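Local structure of glucokinase (Enterococcus faecalis, 2QM1) at residues B[176-179]-B[183-186]; B[242-247]-B[284-289]; B[202-207]-B[212-217]; B[76-81]-B[85-90]. The protein probably phosphorylates glucose at the expense of ATP, as a zinc-containing glucokinase of the ROK family. All coordinates share one frame; numbering follows the deposited sequence. Where two conformers were deposited one is given.

Interaction 1 (B[176-179]-B[183-186]). With ZN (zinc ion), chain J.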
loop_
_atom_site.group_PDB
_atom_site.type_symbol
_atom_site.label_atom_id
_atom_site.label_comp_id
_atom_site.label_asym_id
_atom_site.label_seq_id
_atom_site.Cartn_x
_atom_site.Cartn_y
_atom_site.Cartn_z
ATOM N N GLY B 176 -2.021 12.122 -19.039
ATOM C CA GLY B 176 -3.398 12.616 -18.855
ATOM C C GLY B 176 -3.567 14.087 -18.585
ATOM O O GLY B 176 -2.693 14.888 -18.892
ATOM N N PHE B 177 -4.707 14.447 -18.007
ATOM C CA PHE B 177 -4.986 15.845 -17.635
ATOM C C PHE B 177 -4.075 16.338 -16.503
ATOM O O PHE B 177 -3.701 15.549 -15.639
ATOM C CB PHE B 177 -6.426 15.953 -17.146
ATOM C CG PHE B 177 -7.460 15.525 -18.172
ATOM C CD1 PHE B 177 -8.335 14.489 -17.892
ATOM C CD2 PHE B 177 -7.554 16.158 -19.396
ATOM C CE1 PHE B 177 -9.310 14.088 -18.819
ATOM C CE2 PHE B 177 -8.510 15.770 -20.342
ATOM C CZ PHE B 177 -9.398 14.739 -20.050
ATOM N N ASP B 178 -3.782 17.628 -16.490
ATOM C CA ASP B 178 -3.080 18.301 -15.392
ATOM C C ASP B 178 -3.880 18.239 -14.112
ATOM O O ASP B 178 -5.066 18.503 -14.112
ATOM C CB ASP B 178 -2.802 19.768 -15.725
ATOM C CG ASP B 178 -1.799 19.924 -16.825
ATOM O OD1 ASP B 178 -1.101 18.935 -17.143
ATOM O OD2 ASP B 178 -1.716 21.034 -17.401
ATOM N N CYS B 179 -3.207 17.879 -13.022
ATOM C CA CYS B 179 -3.827 17.802 -11.727
ATOM C C CYS B 179 -3.352 18.999 -10.923
ATOM O O CYS B 179 -2.260 19.505 -11.155
ATOM C CB CYS B 179 -3.399 16.530 -11.010
ATOM S SG CYS B 179 -4.293 16.273 -9.455
ATOM N N LYS B 183 1.227 17.210 -11.105
ATOM C CA LYS B 183 1.626 16.316 -12.171
ATOM C C LYS B 183 0.419 16.060 -13.054
ATOM O O LYS B 183 -0.605 16.679 -12.874
ATOM C CB LYS B 183 2.196 15.006 -11.606
ATOM C CG LYS B 183 1.277 14.167 -10.716
ATOM C CD LYS B 183 2.122 13.220 -9.822
ATOM C CE LYS B 183 1.244 12.350 -8.913
ATOM N NZ LYS B 183 0.342 11.416 -9.635
ATOM N N ARG B 184 0.501 15.093 -13.945
ATOM C CA ARG B 184 -0.653 14.774 -14.766
ATOM C C ARG B 184 -1.187 13.362 -14.575
ATOM O O ARG B 184 -0.473 12.452 -14.097
ATOM C CB ARG B 184 -0.375 15.095 -16.236
ATOM C CG ARG B 184 0.151 13.979 -17.104
ATOM C CD ARG B 184 0.567 14.551 -18.490
ATOM N NE ARG B 184 1.684 15.496 -18.420
ATOM C CZ ARG B 184 1.854 16.554 -19.210
ATOM N NH1 ARG B 184 2.929 17.329 -19.050
ATOM N NH2 ARG B 184 0.950 16.857 -20.141
ATOM N N GLY B 185 -2.467 13.190 -14.889
ATOM C CA GLY B 185 -3.054 11.835 -15.008
ATOM C C GLY B 185 -3.391 11.141 -13.701
ATOM O O GLY B 185 -3.545 9.911 -13.659
ATOM N N CYS B 186 -3.492 11.936 -12.635
ATOM C CA CYS B 186 -4.013 11.493 -11.390
ATOM C C CYS B 186 -5.419 10.910 -11.524
ATOM O O CYS B 186 -6.225 11.393 -12.318
ATOM C CB CYS B 186 -4.027 12.648 -10.376
ATOM S SG CYS B 186 -2.350 13.261 -10.045
HETATM ZN ZN ZN J . -2.639 14.808 -8.473
#
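The carbonyl oxygen of F177 takes two contacts from 183-186: G185 N donates a hydrogen bond to F177 O at 2.8 Å, and R184 CA brings its hydrogen up to the same oxygen at 3.3 Å. A second backbone bond runs from C179 N to K183 O at 2.9 Å, and D178 and R184 form the one beta bridge between 176-179 and 183-186. The loop thus folds back on itself and brings two thiolates together at the zinc ion. C179 SG sits 2.4 Å from the metal and C186 SG 2.2 Å. C179 SG is anti to its own backbone N (chi1 -173°), whereas C186 SG lies beside its N (chi1 -62°), so the two sulfurs converge from different rotamers. H169 and C181 complete the four-ligand site. On the outer side R184 lays its CD 3.3 Å from G176 O, and D178 OD1 stands over one face of the guanidinium, 4.2 Å from R184 NH2; the charges probably attract, but no N-H points at the oxygen. K183 turns its ammonium to H169 O and T171 OG1, and also packs on T291 of the second subunit. The whole loop comes after strand 155-156, and its F177 and C179 side chains pack on helix 188-191.

Interaction 2 (B[242-247]-B[284-289]); sequences VVDRVC and EKYFQE
Y286 is the residue of 284-289 that packs closely on D244 and C247. Just ahead of it K285 sends an extended chain along the flank of the contact, with K285 NZ still 5.7 Å from D244 OD1; the opposite charges may favour each other, though they do not meet. Y286 then reaches across to helix 237-261. Its CG lies beside the backbone N (chi1 -72°), which runs the ring along the turn between D244 and C247. The hydroxyl is placed to donate to D244 OD1; the modelled 2.4 Å between Y286 OH and D244 OD1 is shorter than such a bond should be, and the exact length is doubtful. That oxygen comes in at the ring's edge, in its plane. The two side chains cross at about a right angle, with the carboxylate turned 64° against the ring. Helix 277-289 belongs to a beta-alpha-beta crossover, joining the neighbouring parallel strands 265-269 and 300-303, and Y286 ties it to the long helix that precedes this unit. Farther in, Y286 CD2 is 3.6 Å from C247 C and 4.1 Å from C247 CB, while Y286 CE2 lies 3.6 Å from D244 O. At the root of the side chain, Y286 CB stands 3.6 Å from C247 O. C247 also packs on L279 and R282, earlier in helix 277-289. Next along, F287 swings its ring the other way, onto I301 of strand 300-303.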
loop_
_atom_site.group_PDB
_atom_site.type_symbol
_atom_site.label_atom_id
_atom_site.label_comp_id
_atom_site.label_asym_id
_atom_site.label_seq_id
_atom_site.Cartn_x
_atom_site.Cartn_y
_atom_site.Cartn_z
ATOM N N VAL B 242 -18.773 7.244 -21.152
ATOM C CA VAL B 242 -18.119 8.026 -20.061
ATOM C C VAL B 242 -17.901 7.212 -18.794
ATOM O O VAL B 242 -16.780 7.120 -18.316
ATOM C CB VAL B 242 -18.887 9.341 -19.710
ATOM C CG1 VAL B 242 -18.134 10.158 -18.644
ATOM C CG2 VAL B 242 -19.130 10.182 -20.969
ATOM N N VAL B 243 -18.976 6.625 -18.261
ATOM C CA VAL B 243 -18.896 5.626 -17.178
ATOM C C VAL B 243 -17.820 4.549 -17.425
ATOM O O VAL B 243 -17.014 4.299 -16.570
ATOM C CB VAL B 243 -20.285 4.956 -16.929
ATOM C CG1 VAL B 243 -20.163 3.691 -16.159
ATOM C CG2 VAL B 243 -21.241 5.900 -16.221
ATOM N N ASP B 244 -17.834 3.935 -18.595
ATOM C CA ASP B 244 -16.829 2.959 -19.051
ATOM C C ASP B 244 -15.386 3.454 -18.929
ATOM O O ASP B 244 -14.509 2.768 -18.402
ATOM C CB ASP B 244 -17.110 2.659 -20.511
ATOM C CG ASP B 244 -17.145 1.205 -20.807
ATOM O OD1 ASP B 244 -16.230 0.474 -20.356
ATOM O OD2 ASP B 244 -18.106 0.779 -21.505
ATOM N N ARG B 245 -15.150 4.668 -19.407
ATOM C CA ARG B 245 -13.844 5.256 -19.279
ATOM C C ARG B 245 -13.509 5.488 -17.804
ATOM O O ARG B 245 -12.390 5.216 -17.370
ATOM C CB ARG B 245 -13.783 6.576 -20.057
ATOM C CG ARG B 245 -12.418 7.249 -20.004
ATOM C CD ARG B 245 -11.292 6.294 -20.535
ATOM N NE ARG B 245 -10.893 6.737 -21.861
ATOM C CZ ARG B 245 -11.297 6.203 -22.989
ATOM N NH1 ARG B 245 -10.901 6.737 -24.132
ATOM N NH2 ARG B 245 -12.080 5.140 -22.976
ATOM N N VAL B 246 -14.489 6.000 -17.045
ATOM C CA VAL B 246 -14.253 6.369 -15.647
ATOM C C VAL B 246 -13.902 5.125 -14.809
ATOM O O VAL B 246 -12.983 5.167 -13.960
ATOM C CB VAL B 246 -15.446 7.201 -14.995
ATOM C CG1 VAL B 246 -15.322 7.199 -13.505
ATOM C CG2 VAL B 246 -15.466 8.697 -15.475
ATOM N N CYS B 247 -14.625 4.032 -15.042
ATOM C CA CYS B 247 -14.480 2.825 -14.208
ATOM C C CYS B 247 -13.254 2.018 -14.585
ATOM O O CYS B 247 -12.712 1.314 -13.733
ATOM C CB CYS B 247 -15.755 1.980 -14.269
ATOM S SG CYS B 247 -17.163 2.908 -13.477
ATOM N N GLU B 284 -15.740 -3.026 -10.331
ATOM C CA GLU B 284 -15.375 -4.429 -10.074
ATOM C C GLU B 284 -14.929 -5.119 -11.376
ATOM O O GLU B 284 -13.923 -5.845 -11.401
ATOM C CB GLU B 284 -16.554 -5.192 -9.445
ATOM C CG GLU B 284 -16.238 -6.647 -9.190
ATOM C CD GLU B 284 -17.460 -7.464 -8.895
ATOM O OE1 GLU B 284 -18.048 -8.018 -9.877
ATOM O OE2 GLU B 284 -17.794 -7.580 -7.684
ATOM N N LYS B 285 -15.640 -4.847 -12.452
ATOM C CA LYS B 285 -15.311 -5.439 -13.753
ATOM C C LYS B 285 -13.866 -5.130 -14.257
ATOM O O LYS B 285 -13.155 -6.010 -14.733
ATOM C CB LYS B 285 -16.336 -5.019 -14.789
ATOM C CG LYS B 285 -15.871 -5.409 -16.196
ATOM C CD LYS B 285 -16.570 -4.734 -17.369
ATOM C CE LYS B 285 -16.053 -5.443 -18.621
ATOM N NZ LYS B 285 -16.739 -5.148 -19.920
ATOM N N TYR B 286 -13.442 -3.882 -14.146
ATOM C CA TYR B 286 -12.085 -3.528 -14.506
ATOM C C TYR B 286 -11.034 -3.917 -13.455
ATOM O O TYR B 286 -9.938 -4.293 -13.802
ATOM C CB TYR B 286 -11.998 -2.045 -14.891
ATOM C CG TYR B 286 -12.653 -1.733 -16.236
ATOM C CD1 TYR B 286 -12.048 -2.133 -17.408
ATOM C CD2 TYR B 286 -13.861 -1.037 -16.318
ATOM C CE1 TYR B 286 -12.604 -1.863 -18.652
ATOM C CE2 TYR B 286 -14.445 -0.753 -17.573
ATOM C CZ TYR B 286 -13.787 -1.175 -18.733
ATOM O OH TYR B 286 -14.297 -0.954 -20.004
ATOM N N PHE B 287 -11.368 -3.769 -12.179
ATOM C CA PHE B 287 -10.573 -4.354 -11.095
ATOM C C PHE B 287 -10.198 -5.827 -11.396
ATOM O O PHE B 287 -9.078 -6.225 -11.202
ATOM C CB PHE B 287 -11.369 -4.326 -9.787
ATOM C CG PHE B 287 -10.631 -4.939 -8.632
ATOM C CD1 PHE B 287 -9.697 -4.179 -7.904
ATOM C CD2 PHE B 287 -10.877 -6.251 -8.252
ATOM C CE1 PHE B 287 -9.014 -4.724 -6.800
ATOM C CE2 PHE B 287 -10.170 -6.822 -7.149
ATOM C CZ PHE B 287 -9.243 -6.055 -6.446
ATOM N N GLN B 288 -11.191 -6.624 -11.797
ATOM C CA GLN B 288 -10.987 -8.009 -12.199
ATOM C C GLN B 288 -9.965 -8.154 -13.364
ATOM O O GLN B 288 -9.105 -9.069 -13.312
ATOM C CB GLN B 288 -12.330 -8.678 -12.528
ATOM C CG GLN B 288 -13.261 -8.953 -11.321
ATOM C CD GLN B 288 -12.679 -9.993 -10.340
ATOM O OE1 GLN B 288 -12.638 -9.775 -9.129
ATOM N NE2 GLN B 288 -12.161 -11.079 -10.879
ATOM N N GLU B 289 -10.057 -7.307 -14.409
ATOM C CA GLU B 289 -9.062 -7.331 -15.520
ATOM C C GLU B 289 -7.655 -7.122 -14.971
ATOM O O GLU B 289 -6.709 -7.802 -15.355
ATOM C CB GLU B 289 -9.310 -6.264 -16.628
ATOM C CG GLU B 289 -8.344 -6.424 -17.842
ATOM C CD GLU B 289 -8.093 -5.164 -18.697
ATOM O OE1 GLU B 289 -8.335 -5.170 -19.909
ATOM O OE2 GLU B 289 -7.607 -4.166 -18.200
#

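Interaction 3 (B[202-207]-B[212-217]); sequences HLSEEF and ELKQAI
The link between two consecutive helices, 193-203 and 212-218, is drawn together here: helix 193-203 runs out through a 3-10 turn at 204-205, and K214, from the first turn of the short helix 212-218, reaches back to S204 and F207. The backbone bonds E206 N to L203 O and F207 N to S204 O, each spanning three residues, wind that tight turn. The lysine leaves its helix with CG anti to the backbone N (chi1 180°) and stays nearly extended until the last torsion, where a bend (chi4 61°) brings the ammonium over to S204. K214 NZ lies 3.2 Å from S204 OG, a weak hydrogen bond. The stronger partner of both groups is D218, at the end of the same short helix: its OD2 forms a salt bridge with K214 NZ, and its OD1 bonds to S204 OG. One carboxylate therefore fixes the hydroxyl and the ammonium together, and would probably keep the lysine charged. The backbone oxygens S204 O, at 3.7 Å, and F207 O, at 3.9 Å, also lie near K214 NZ, though neither is close enough to count as a firm bond. Next to this polar cluster the packing is apolar. F207 meets the ring of F238 and touches M241, both on helix 237-261; K214 packs on F238 as well. Between the two segments themselves the aliphatic part of the lysine passes the aromatic ring at its rim, K214 CD lying 4.1 Å from F207 CD1 and close to the ring plane.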
loop_
_atom_site.group_PDB
_atom_site.type_symbol
_atom_site.label_atom_id
_atom_site.label_comp_id
_atom_site.label_asym_id
_atom_site.label_seq_id
_atom_site.Cartn_x
_atom_site.Cartn_y
_atom_site.Cartn_z
ATOM N N HIS B 202 -14.310 15.575 -23.037
ATOM C CA HIS B 202 -13.274 15.211 -23.978
ATOM C C HIS B 202 -13.548 13.998 -24.822
ATOM O O HIS B 202 -12.982 13.874 -25.877
ATOM C CB HIS B 202 -11.913 15.226 -23.284
ATOM C CG HIS B 202 -11.485 16.614 -22.907
ATOM N ND1 HIS B 202 -10.914 17.486 -23.812
ATOM C CD2 HIS B 202 -11.598 17.298 -21.745
ATOM C CE1 HIS B 202 -10.672 18.639 -23.219
ATOM N NE2 HIS B 202 -11.081 18.552 -21.965
ATOM N N LEU B 203 -14.476 13.157 -24.386
ATOM C CA LEU B 203 -14.954 12.031 -25.163
ATOM C C LEU B 203 -16.080 12.411 -26.117
ATOM O O LEU B 203 -16.478 11.620 -26.974
ATOM C CB LEU B 203 -15.474 10.952 -24.225
ATOM C CG LEU B 203 -14.537 10.017 -23.493
ATOM C CD1 LEU B 203 -15.392 9.083 -22.671
ATOM C CD2 LEU B 203 -13.832 9.211 -24.514
ATOM N N SER B 204 -16.625 13.606 -25.918
ATOM C CA SER B 204 -17.770 14.104 -26.674
ATOM C C SER B 204 -17.491 14.050 -28.175
ATOM O O SER B 204 -18.318 13.598 -28.953
ATOM C CB SER B 204 -18.105 15.529 -26.229
ATOM O OG SER B 204 -18.833 16.223 -27.217
ATOM N N GLU B 205 -16.308 14.520 -28.542
ATOM C CA GLU B 205 -15.779 14.462 -29.903
ATOM C C GLU B 205 -15.628 13.032 -30.486
ATOM O O GLU B 205 -15.445 12.871 -31.690
ATOM C CB GLU B 205 -14.410 15.136 -29.915
ATOM C CG GLU B 205 -13.354 14.302 -29.219
ATOM C CD GLU B 205 -12.066 15.027 -29.021
ATOM O OE1 GLU B 205 -11.039 14.466 -29.434
ATOM O OE2 GLU B 205 -12.066 16.152 -28.461
ATOM N N GLU B 206 -15.664 12.012 -29.628
ATOM C CA GLU B 206 -15.573 10.619 -30.065
ATOM C C GLU B 206 -16.970 10.000 -30.189
ATOM O O GLU B 206 -17.122 8.784 -30.346
ATOM C CB GLU B 206 -14.721 9.813 -29.079
ATOM C CG GLU B 206 -13.314 10.372 -28.886
ATOM C CD GLU B 206 -12.426 9.480 -28.040
ATOM O OE1 GLU B 206 -12.668 8.241 -28.041
ATOM O OE2 GLU B 206 -11.490 10.023 -27.383
ATOM N N PHE B 207 -17.993 10.836 -30.108
ATOM C CA PHE B 207 -19.350 10.338 -30.164
ATOM C C PHE B 207 -20.124 11.162 -31.171
ATOM O O PHE B 207 -20.491 12.309 -30.897
ATOM C CB PHE B 207 -19.999 10.369 -28.775
ATOM C CG PHE B 207 -21.341 9.709 -28.723
ATOM C CD1 PHE B 207 -22.499 10.454 -28.846
ATOM C CD2 PHE B 207 -21.450 8.339 -28.567
ATOM C CE1 PHE B 207 -23.753 9.834 -28.812
ATOM C CE2 PHE B 207 -22.702 7.720 -28.538
ATOM C CZ PHE B 207 -23.845 8.465 -28.659
ATOM N N GLU B 212 -29.188 12.965 -24.460
ATOM C CA GLU B 212 -29.420 14.035 -23.520
ATOM C C GLU B 212 -28.171 14.443 -22.752
ATOM O O GLU B 212 -27.998 15.637 -22.452
ATOM C CB GLU B 212 -30.567 13.726 -22.558
ATOM C CG GLU B 212 -31.326 15.000 -22.159
ATOM C CD GLU B 212 -32.746 14.736 -21.704
ATOM O OE1 GLU B 212 -32.906 14.160 -20.601
ATOM O OE2 GLU B 212 -33.696 15.112 -22.434
ATOM N N LEU B 213 -27.312 13.468 -22.436
ATOM C CA LEU B 213 -26.098 13.748 -21.695
ATOM C C LEU B 213 -25.086 14.554 -22.528
ATOM O O LEU B 213 -24.473 15.504 -22.019
ATOM C CB LEU B 213 -25.423 12.472 -21.145
ATOM C CG LEU B 213 -24.065 12.759 -20.448
ATOM C CD1 LEU B 213 -24.208 13.796 -19.349
ATOM C CD2 LEU B 213 -23.329 11.538 -19.921
ATOM N N LYS B 214 -24.897 14.149 -23.777
ATOM C CA LYS B 214 -23.925 14.797 -24.628
ATOM C C LYS B 214 -24.307 16.284 -24.822
ATOM O O LYS B 214 -23.455 17.162 -24.707
ATOM C CB LYS B 214 -23.820 14.083 -25.979
ATOM C CG LYS B 214 -22.801 14.728 -26.931
ATOM C CD LYS B 214 -23.132 14.463 -28.361
ATOM C CE LYS B 214 -22.671 15.574 -29.297
ATOM N NZ LYS B 214 -21.205 15.834 -29.328
ATOM N N GLN B 215 -25.585 16.529 -25.109
ATOM C CA GLN B 215 -26.114 17.874 -25.248
ATOM C C GLN B 215 -25.795 18.767 -24.041
ATOM O O GLN B 215 -25.304 19.882 -24.221
ATOM C CB GLN B 215 -27.617 17.821 -25.482
ATOM C CG GLN B 215 -28.032 17.328 -26.869
ATOM C CD GLN B 215 -29.447 17.754 -27.233
ATOM O OE1 GLN B 215 -30.238 16.961 -27.748
ATOM N NE2 GLN B 215 -29.767 19.021 -26.984
ATOM N N ALA B 216 -26.070 18.283 -22.825
ATOM C CA ALA B 216 -25.828 19.095 -21.623
ATOM C C ALA B 216 -24.333 19.337 -21.342
ATOM O O ALA B 216 -23.933 20.436 -20.899
ATOM C CB ALA B 216 -26.486 18.502 -20.429
ATOM N N ILE B 217 -23.521 18.299 -21.543
ATOM C CA ILE B 217 -22.064 18.420 -21.434
ATOM C C ILE B 217 -21.569 19.492 -22.416
ATOM O O ILE B 217 -20.879 20.451 -22.032
ATOM C CB ILE B 217 -21.368 17.046 -21.686
ATOM C CG1 ILE B 217 -21.628 16.083 -20.504
ATOM C CG2 ILE B 217 -19.881 17.206 -21.995
ATOM C CD1 ILE B 217 -21.008 16.444 -19.105
#

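Interaction 4 (B[76-81]-B[85-90]); sequences PGSVDI and TVVGAY
P76 meets the other strand through its carbonyl: P76 O lies 3.5 Å from V86 CG1 and also close to A89 CB. G77 passes its bare CA close to A89 N and the carbonyl of G88, and lies near N116, a magnesium ligand. S78 then pairs with V87 through two backbone bonds, S78 N to V87 O at 2.6 Å and V87 N to S78 O at 2.8 Å. S78 OG touches V87 CG1 at 3.4 Å but spends its polarity on A161 O. This is a two-stranded antiparallel beta hairpin, attached directly after strand 68-75. V79 and V86, a non-hydrogen-bonded pair, share the face that rests on L114 of strand 112-116. V86 has CG1 anti to the backbone N (chi1 -175°), which sets that methyl against P76 O and turns V86 CG2 to V79 CG2, 4.3 Å away. D80 closes the pairing with T85, by D80 N to T85 O at 3.1 Å and T85 N to D80 O at 3.2 Å. D80 CB also brushes T85 CG2, while its carboxylate OD1 accepts a bond from K83 N inside the turn.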
loop_
_atom_site.group_PDB
_atom_site.type_symbol
_atom_site.label_atom_id
_atom_site.label_comp_id
_atom_site.label_asym_id
_atom_site.label_seq_id
_atom_site.Cartn_x
_atom_site.Cartn_y
_atom_site.Cartn_z
ATOM N N PRO B 76 -8.950 18.081 6.711
ATOM C CA PRO B 76 -8.243 18.142 5.439
ATOM C C PRO B 76 -6.750 18.321 5.725
ATOM O O PRO B 76 -6.386 18.833 6.793
ATOM C CB PRO B 76 -8.800 19.409 4.788
ATOM C CG PRO B 76 -10.099 19.629 5.453
ATOM C CD PRO B 76 -9.883 19.207 6.858
ATOM N N GLY B 77 -5.912 17.865 4.786
ATOM C CA GLY B 77 -4.448 17.979 4.839
ATOM C C GLY B 77 -3.747 16.787 5.448
ATOM O O GLY B 77 -4.357 15.757 5.697
ATOM N N SER B 78 -2.456 16.926 5.744
ATOM C CA SER B 78 -1.751 15.778 6.275
ATOM C C SER B 78 -1.402 15.943 7.769
ATOM O O SER B 78 -1.124 17.035 8.261
ATOM C CB SER B 78 -0.585 15.378 5.379
ATOM O OG SER B 78 0.649 15.676 5.949
ATOM N N VAL B 79 -1.492 14.845 8.498
ATOM C CA VAL B 79 -1.450 14.936 9.939
ATOM C C VAL B 79 -0.264 14.161 10.473
ATOM O O VAL B 79 -0.093 12.999 10.141
ATOM C CB VAL B 79 -2.812 14.421 10.580
ATOM C CG1 VAL B 79 -2.732 14.376 12.126
ATOM C CG2 VAL B 79 -3.994 15.327 10.141
ATOM N N ASP B 80 0.532 14.811 11.321
ATOM C CA ASP B 80 1.552 14.138 12.105
ATOM C C ASP B 80 0.827 13.750 13.405
ATOM O O ASP B 80 0.430 14.619 14.191
ATOM C CB ASP B 80 2.739 15.071 12.399
ATOM C CG ASP B 80 3.922 14.338 12.992
ATOM O OD1 ASP B 80 3.691 13.390 13.753
ATOM O OD2 ASP B 80 5.083 14.704 12.678
ATOM N N ILE B 81 0.614 12.447 13.545
ATOM C CA ILE B 81 -0.090 11.828 14.638
ATOM C C ILE B 81 0.632 12.074 15.960
ATOM O O ILE B 81 0.009 12.497 16.919
ATOM C CB ILE B 81 -0.252 10.287 14.369
ATOM C CG1 ILE B 81 -1.004 10.050 13.043
ATOM C CG2 ILE B 81 -0.850 9.561 15.571
ATOM C CD1 ILE B 81 -2.454 10.507 13.040
ATOM N N THR B 85 -0.542 17.668 14.675
ATOM C CA THR B 85 -0.183 18.844 13.918
ATOM C C THR B 85 -0.787 18.598 12.501
ATOM O O THR B 85 -0.881 17.445 12.078
ATOM C CB THR B 85 1.365 18.862 13.975
ATOM O OG1 THR B 85 1.855 19.945 14.809
ATOM C CG2 THR B 85 1.956 18.862 12.681
ATOM N N VAL B 86 -1.231 19.649 11.823
ATOM C CA VAL B 86 -1.823 19.540 10.485
ATOM C C VAL B 86 -1.051 20.424 9.487
ATOM O O VAL B 86 -0.925 21.656 9.693
ATOM C CB VAL B 86 -3.336 20.011 10.478
ATOM C CG1 VAL B 86 -3.970 19.769 9.088
ATOM C CG2 VAL B 86 -4.133 19.330 11.575
ATOM N N VAL B 87 -0.535 19.799 8.428
ATOM C CA VAL B 87 0.134 20.512 7.345
ATOM C C VAL B 87 -0.618 20.272 5.996
ATOM O O VAL B 87 -1.131 19.193 5.764
ATOM C CB VAL B 87 1.654 20.118 7.296
ATOM C CG1 VAL B 87 1.904 18.834 6.489
ATOM C CG2 VAL B 87 2.519 21.251 6.832
ATOM N N GLY B 88 -0.717 21.286 5.144
ATOM C CA GLY B 88 -1.183 21.065 3.768
ATOM C C GLY B 88 -2.671 21.235 3.552
ATOM O O GLY B 88 -3.229 20.723 2.566
ATOM N N ALA B 89 -3.313 21.957 4.473
ATOM C CA ALA B 89 -4.749 22.179 4.428
ATOM C C ALA B 89 -5.023 23.504 3.707
ATOM O O ALA B 89 -5.661 24.416 4.257
ATOM C CB ALA B 89 -5.336 22.181 5.853
ATOM N N TYR B 90 -4.520 23.606 2.480
ATOM C CA TYR B 90 -4.505 24.898 1.779
ATOM C C TYR B 90 -5.909 25.449 1.579
ATOM O O TYR B 90 -6.112 26.653 1.728
ATOM C CB TYR B 90 -3.689 24.848 0.463
ATOM C CG TYR B 90 -2.379 25.658 0.465
ATOM C CD1 TYR B 90 -1.387 25.460 1.446
ATOM C CD2 TYR B 90 -2.128 26.609 -0.546
ATOM C CE1 TYR B 90 -0.169 26.214 1.444
ATOM C CE2 TYR B 90 -0.918 27.377 -0.578
ATOM C CZ TYR B 90 0.058 27.176 0.417
ATOM O OH TYR B 90 1.225 27.929 0.369
#

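How the interactions relate
Along the chain the order is interaction 4, then 1, 3 and 2. The hairpin of interaction 4 follows strand 68-75 of the first five-stranded sheet, near the magnesium site, and stands apart from the rest: its centre is about 23 Å from that of interaction 1 and about 38 Å from that of interaction 3. The other three adjoin through helix 193-203. Its end carries H202, which touches F177 of interaction 1 (F177 CE2 to H202 CD2, 3.7 Å), and L203, which packs on V242 and R245 of interaction 2. Interactions 1 and 2 do not touch, their nearest atoms being about 8 Å apart. The zinc-bound loop is thus linked by direct packing to helix 193-203 and, through it, to helix 237-261.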